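Local coordinates for protein oligopeptide ABC transporter OppAIV (PDB 4GL8) that probably binds oligopeptides as the solute-binding component of an ABC transporter, delivering them for uptake across the membrane, at residues Thr288-Leu293 against Ser439-Glu444; Ser428-Tyr431 against Met435-Leu438. All blocks are in the same frame, centred on the assembly; numbering follows the deposited sequence.

Interaction 1: residues Thr288-Leu293 against Ser439-Glu444; sequences TSFYSL and SIFQTE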
loop_
_atom_site.group_PDB
_atom_site.type_symbol
_atom_site.label_atom_id
_atom_site.label_comp_id
_atom_site.label_asym_id
_atom_site.label_seq_id
_atom_site.Cartn_x
_atom_site.Cartn_y
_atom_site.Cartn_z
ATOM N N THR A 288 3.747 0.978 7.790
ATOM C CA THR A 288 4.512 0.254 8.777
ATOM C C THR A 288 5.642 -0.536 8.144
ATOM O O THR A 288 5.583 -0.930 6.980
ATOM C CB THR A 288 3.647 -0.754 9.596
ATOM O OG1 THR A 288 3.089 -1.769 8.756
ATOM C CG2 THR A 288 2.516 -0.037 10.372
ATOM N N SER A 289 6.653 -0.805 8.964
ATOM C CA SER A 289 7.724 -1.748 8.637
ATOM C C SER A 289 7.633 -2.949 9.594
ATOM O O SER A 289 7.548 -2.790 10.814
ATOM C CB SER A 289 9.091 -1.065 8.738
ATOM O OG SER A 289 10.158 -2.023 8.807
ATOM N N PHE A 290 7.559 -4.142 9.023
ATOM C CA PHE A 290 7.633 -5.380 9.793
ATOM C C PHE A 290 8.307 -6.468 8.953
ATOM O O PHE A 290 8.391 -6.340 7.761
ATOM C CB PHE A 290 6.263 -5.820 10.328
ATOM C CG PHE A 290 5.211 -6.121 9.265
ATOM C CD1 PHE A 290 5.142 -7.361 8.671
ATOM C CD2 PHE A 290 4.261 -5.168 8.926
ATOM C CE1 PHE A 290 4.162 -7.653 7.720
ATOM C CE2 PHE A 290 3.266 -5.439 7.993
ATOM C CZ PHE A 290 3.225 -6.693 7.369
ATOM N N TYR A 291 8.834 -7.506 9.600
ATOM C CA TYR A 291 9.382 -8.658 8.874
ATOM C C TYR A 291 8.389 -9.804 8.980
ATOM O O TYR A 291 8.025 -10.194 10.086
ATOM C CB TYR A 291 10.762 -9.044 9.459
ATOM C CG TYR A 291 11.937 -8.330 8.810
ATOM C CD1 TYR A 291 11.840 -7.028 8.355
ATOM C CD2 TYR A 291 13.153 -8.985 8.644
ATOM C CE1 TYR A 291 12.920 -6.406 7.723
ATOM C CE2 TYR A 291 14.231 -8.368 8.047
ATOM C CZ TYR A 291 14.112 -7.080 7.577
ATOM O OH TYR A 291 15.218 -6.510 6.975
ATOM N N SER A 292 7.924 -10.319 7.847
ATOM C CA SER A 292 7.040 -11.474 7.833
ATOM C C SER A 292 7.815 -12.766 8.002
ATOM O O SER A 292 9.020 -12.845 7.661
ATOM C CB SER A 292 6.298 -11.570 6.516
ATOM O OG SER A 292 5.576 -10.406 6.199
ATOM N N LEU A 293 7.088 -13.773 8.493
ATOM C CA LEU A 293 7.638 -15.063 8.885
ATOM C C LEU A 293 6.738 -16.137 8.287
ATOM O O LEU A 293 5.540 -16.116 8.498
ATOM C CB LEU A 293 7.706 -15.200 10.407
ATOM C CG LEU A 293 8.454 -14.077 11.121
ATOM C CD1 LEU A 293 8.207 -14.130 12.612
ATOM C CD2 LEU A 293 9.943 -14.073 10.851
ATOM N N SER A 439 -6.542 -6.277 8.778
ATOM C CA SER A 439 -7.056 -7.160 7.759
ATOM C C SER A 439 -6.036 -8.126 7.117
ATOM O O SER A 439 -6.418 -9.211 6.689
ATOM C CB SER A 439 -7.652 -6.314 6.637
ATOM O OG SER A 439 -8.496 -7.149 5.902
ATOM N N ILE A 440 -4.764 -7.714 6.998
ATOM C CA ILE A 440 -3.759 -8.544 6.330
ATOM C C ILE A 440 -3.348 -9.758 7.130
ATOM O O ILE A 440 -2.795 -10.707 6.591
ATOM C CB ILE A 440 -2.532 -7.741 5.864
ATOM C CG1 ILE A 440 -1.761 -7.172 7.063
ATOM C CG2 ILE A 440 -3.022 -6.645 4.924
ATOM C CD1 ILE A 440 -0.430 -6.538 6.723
ATOM N N PHE A 441 -3.668 -9.748 8.410
ATOM C CA PHE A 441 -3.477 -10.919 9.270
ATOM C C PHE A 441 -4.723 -11.824 9.408
ATOM O O PHE A 441 -4.645 -12.853 10.090
ATOM C CB PHE A 441 -2.940 -10.454 10.639
ATOM C CG PHE A 441 -1.531 -9.894 10.565
ATOM C CD1 PHE A 441 -0.440 -10.723 10.642
ATOM C CD2 PHE A 441 -1.318 -8.553 10.395
ATOM C CE1 PHE A 441 0.839 -10.222 10.574
ATOM C CE2 PHE A 441 -0.046 -8.043 10.310
ATOM C CZ PHE A 441 1.035 -8.889 10.377
ATOM N N GLN A 442 -5.847 -11.483 8.759
ATOM C CA GLN A 442 -6.961 -12.431 8.679
ATOM C C GLN A 442 -6.517 -13.606 7.837
ATOM O O GLN A 442 -5.842 -13.418 6.840
ATOM C CB GLN A 442 -8.201 -11.871 7.985
ATOM C CG GLN A 442 -8.922 -10.762 8.686
ATOM C CD GLN A 442 -10.044 -10.138 7.835
ATOM O OE1 GLN A 442 -10.159 -8.915 7.729
ATOM N NE2 GLN A 442 -10.843 -10.976 7.208
ATOM N N THR A 443 -6.943 -14.804 8.207
ATOM C CA THR A 443 -6.481 -16.049 7.575
ATOM C C THR A 443 -6.415 -15.955 6.065
ATOM O O THR A 443 -5.432 -16.339 5.455
ATOM C CB THR A 443 -7.399 -17.238 7.987
ATOM O OG1 THR A 443 -7.272 -17.444 9.404
ATOM C CG2 THR A 443 -7.021 -18.552 7.227
ATOM N N GLU A 444 -7.463 -15.422 5.462
ATOM C CA GLU A 444 -7.585 -15.436 3.999
ATOM C C GLU A 444 -6.695 -14.430 3.288
ATOM O O GLU A 444 -6.579 -14.510 2.078
ATOM C CB GLU A 444 -9.053 -15.243 3.559
ATOM C CG GLU A 444 -9.768 -14.041 4.188
ATOM C CD GLU A 444 -10.214 -14.269 5.643
ATOM O OE1 GLU A 444 -10.098 -15.407 6.157
ATOM O OE2 GLU A 444 -10.687 -13.309 6.289
#

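Interaction 2: residues Ser428-Tyr431 against Met435-Leu438; sequences SGDY and MTFL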
loop_
_atom_site.group_PDB
_atom_site.type_symbol
_atom_site.label_atom_id
_atom_site.label_comp_id
_atom_site.label_asym_id
_atom_site.label_seq_id
_atom_site.Cartn_x
_atom_site.Cartn_y
_atom_site.Cartn_z
ATOM N N SER A 428 1.422 -0.256 3.555
ATOM C CA SER A 428 0.965 1.098 3.476
ATOM C C SER A 428 -0.558 1.043 3.462
ATOM O O SER A 428 -1.155 0.315 2.652
ATOM C CB SER A 428 1.561 1.768 2.226
ATOM O OG SER A 428 0.602 2.570 1.590
ATOM N N GLY A 429 -1.170 1.776 4.389
ATOM C CA GLY A 429 -2.619 1.866 4.543
ATOM C C GLY A 429 -3.329 2.272 3.267
ATOM O O GLY A 429 -2.889 3.179 2.547
ATOM N N ASP A 430 -4.406 1.561 2.970
ATOM C CA ASP A 430 -5.182 1.787 1.773
ATOM C C ASP A 430 -6.370 2.683 2.070
ATOM O O ASP A 430 -7.021 3.121 1.147
ATOM C CB ASP A 430 -5.668 0.443 1.218
ATOM C CG ASP A 430 -4.507 -0.489 0.807
ATOM O OD1 ASP A 430 -3.497 0.003 0.232
ATOM O OD2 ASP A 430 -4.629 -1.714 1.056
ATOM N N TYR A 431 -6.673 2.912 3.347
ATOM C CA TYR A 431 -7.769 3.785 3.751
ATOM C C TYR A 431 -7.593 4.170 5.206
ATOM O O TYR A 431 -6.822 3.546 5.908
ATOM C CB TYR A 431 -9.150 3.128 3.489
ATOM C CG TYR A 431 -9.352 1.732 4.064
ATOM C CD1 TYR A 431 -9.097 0.596 3.313
ATOM C CD2 TYR A 431 -9.825 1.561 5.349
ATOM C CE1 TYR A 431 -9.301 -0.665 3.847
ATOM C CE2 TYR A 431 -10.019 0.296 5.900
ATOM C CZ TYR A 431 -9.747 -0.808 5.153
ATOM O OH TYR A 431 -9.941 -2.047 5.733
ATOM N N MET A 435 -8.393 -1.008 10.263
ATOM C CA MET A 435 -8.693 -2.275 9.596
ATOM C C MET A 435 -7.814 -2.579 8.371
ATOM O O MET A 435 -7.610 -3.760 8.054
ATOM C CB MET A 435 -10.175 -2.391 9.223
ATOM C CG MET A 435 -10.624 -3.755 8.689
ATOM S SD MET A 435 -10.393 -5.218 9.765
ATOM C CE MET A 435 -11.394 -4.775 11.147
ATOM N N THR A 436 -7.292 -1.554 7.690
ATOM C CA THR A 436 -6.475 -1.802 6.516
ATOM C C THR A 436 -5.238 -2.599 6.937
ATOM O O THR A 436 -4.807 -3.505 6.229
ATOM C CB THR A 436 -6.081 -0.523 5.751
ATOM O OG1 THR A 436 -5.365 -0.904 4.569
ATOM C CG2 THR A 436 -5.203 0.355 6.572
ATOM N N PHE A 437 -4.719 -2.313 8.123
ATOM C CA PHE A 437 -3.622 -3.116 8.687
ATOM C C PHE A 437 -4.027 -4.441 9.321
ATOM O O PHE A 437 -3.363 -5.464 9.138
ATOM C CB PHE A 437 -2.899 -2.278 9.710
ATOM C CG PHE A 437 -2.133 -1.168 9.101
ATOM C CD1 PHE A 437 -2.719 0.078 8.910
ATOM C CD2 PHE A 437 -0.833 -1.386 8.650
ATOM C CE1 PHE A 437 -2.013 1.078 8.290
ATOM C CE2 PHE A 437 -0.114 -0.360 8.060
ATOM C CZ PHE A 437 -0.700 0.862 7.876
ATOM N N LEU A 438 -5.087 -4.442 10.109
ATOM C CA LEU A 438 -5.443 -5.659 10.837
ATOM C C LEU A 438 -5.986 -6.727 9.883
ATOM O O LEU A 438 -5.833 -7.929 10.109
ATOM C CB LEU A 438 -6.444 -5.330 11.926
ATOM C CG LEU A 438 -5.870 -4.378 12.965
ATOM C CD1 LEU A 438 -6.976 -4.018 13.936
ATOM C CD2 LEU A 438 -4.686 -5.028 13.674
#

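Interaction 1: residues Thr288-Leu293 against Ser439-Glu444
The ring of Phe290 reaches out from its strand and overlaps the end of Ile440 and the rim of Phe441. Its far corner does most of the touching: CZ of Phe290 lies 3.7 Å from CD1 of Ile440, and CE2 of Phe290 is 4.1 Å from that same methyl. The two side chains approach from opposite directions, and CD1 of Ile440 is the atom that meets the ring. With chi1 at 65°, CG1 of Ile440 sits between its backbone N and carbonyl carbon, and the chain then runs out extended to CD1.

Phe441 comes in beside it, its CZ 4.3 Å from CE1 of Phe290. The two rings meet obliquely, with an angle of 48° between their planes and 5.8 Å between the centroids of Phe290 and Phe441. At the edge of the Phe290 ring, in its plane, lies the hydroxyl OG1 of Thr288.

In a protein of solute-binding family 5, this is plain apolar packing of a loop on a sheet: strand 287-293 runs antiparallel to both 422-428 and 492-504, and the loop after helix 435-438 settles against the side from which Phe290 projects. Phe494 of strand 492-504 meets both phenylalanine rings, while Ile440 also touches Trp427.

Ile440 and Phe441 sit within a turn closed from Ser439 to Gln442 by polar bonds of the loop's own. Ser439 OG donates to Gln442 OE1 over 3.0 Å, arriving from above the carbonyl plane, and Gln442 N bonds to Ser439 O at 3.1 Å. Beyond this turn, Thr443 OG1 is hydrogen-bonded to Asp459 OD2 and Ser454 OG.

Interaction 2: residues Ser428-Tyr431 against Met435-Leu438
Thr436, on the short helix 435-438, carries this contact from its CB outward, filling the bend of the loop that leaves strand 422-428 beside the bound peptide of this periplasmic oligopeptide-binding protein. Its CB lies over one face of the Tyr431 ring in a CH-pi contact, 3.8 Å from the ring centroid and 15° off the normal. The tyrosine and threonine side chains run antiparallel alongside each other, and the phenol OH ends near the helix backbone and Met435, whose CG it approaches at 3.5 Å.

From CB the threonine divides. With chi1 at -176°, OG1 is opposite the backbone N and points at the loop, where it accepts a nearly straight hydrogen bond from Asp430 N, 3.1 Å long with an N-H...O angle of 168°. Trp427 NE1 adds a weak hydrogen bond to the same oxygen. The other branch, the methyl CG2, also faces the loop, 3.6 Å from Gly429 CA and the same distance from Tyr431 O.

Asp430 is thus gripped through its backbone, while its carboxylate serves the ligand: OD1 hydrogen-bonds to the peptide's backbone, and Ser428 bonds to the peptide through its own backbone. Thr436 therefore lies in the second shell, its bond consistent with holding in place the main chain of an aspartate that touches the peptide. The ring of Tyr172 meets that of Tyr431, nearly parallel to it. The Phe437 ring reaches the glycine, its CZ coming to 3.6 Å from Gly429 N.

Interactions 1 and 2 lie with their centres about 11 Å apart and are joined by helix 435-438, whose last residue directly precedes the loop 439-444. Along the chain, interaction 2 is nested: strand 287-293 comes first, then the loop 428-431, the helix, and finally 439-444 returning to the strand. The loop of interaction 2 leaves the strand neighbouring that of interaction 1. The two contacts also touch directly, CG2 of Thr288 packing 3.5 Å from CE2 of Phe437. Interaction 2 holds the helix to the loop after strand 422-428, on the side of the bound peptide, and interaction 1 lays the following loop on strand 287-293.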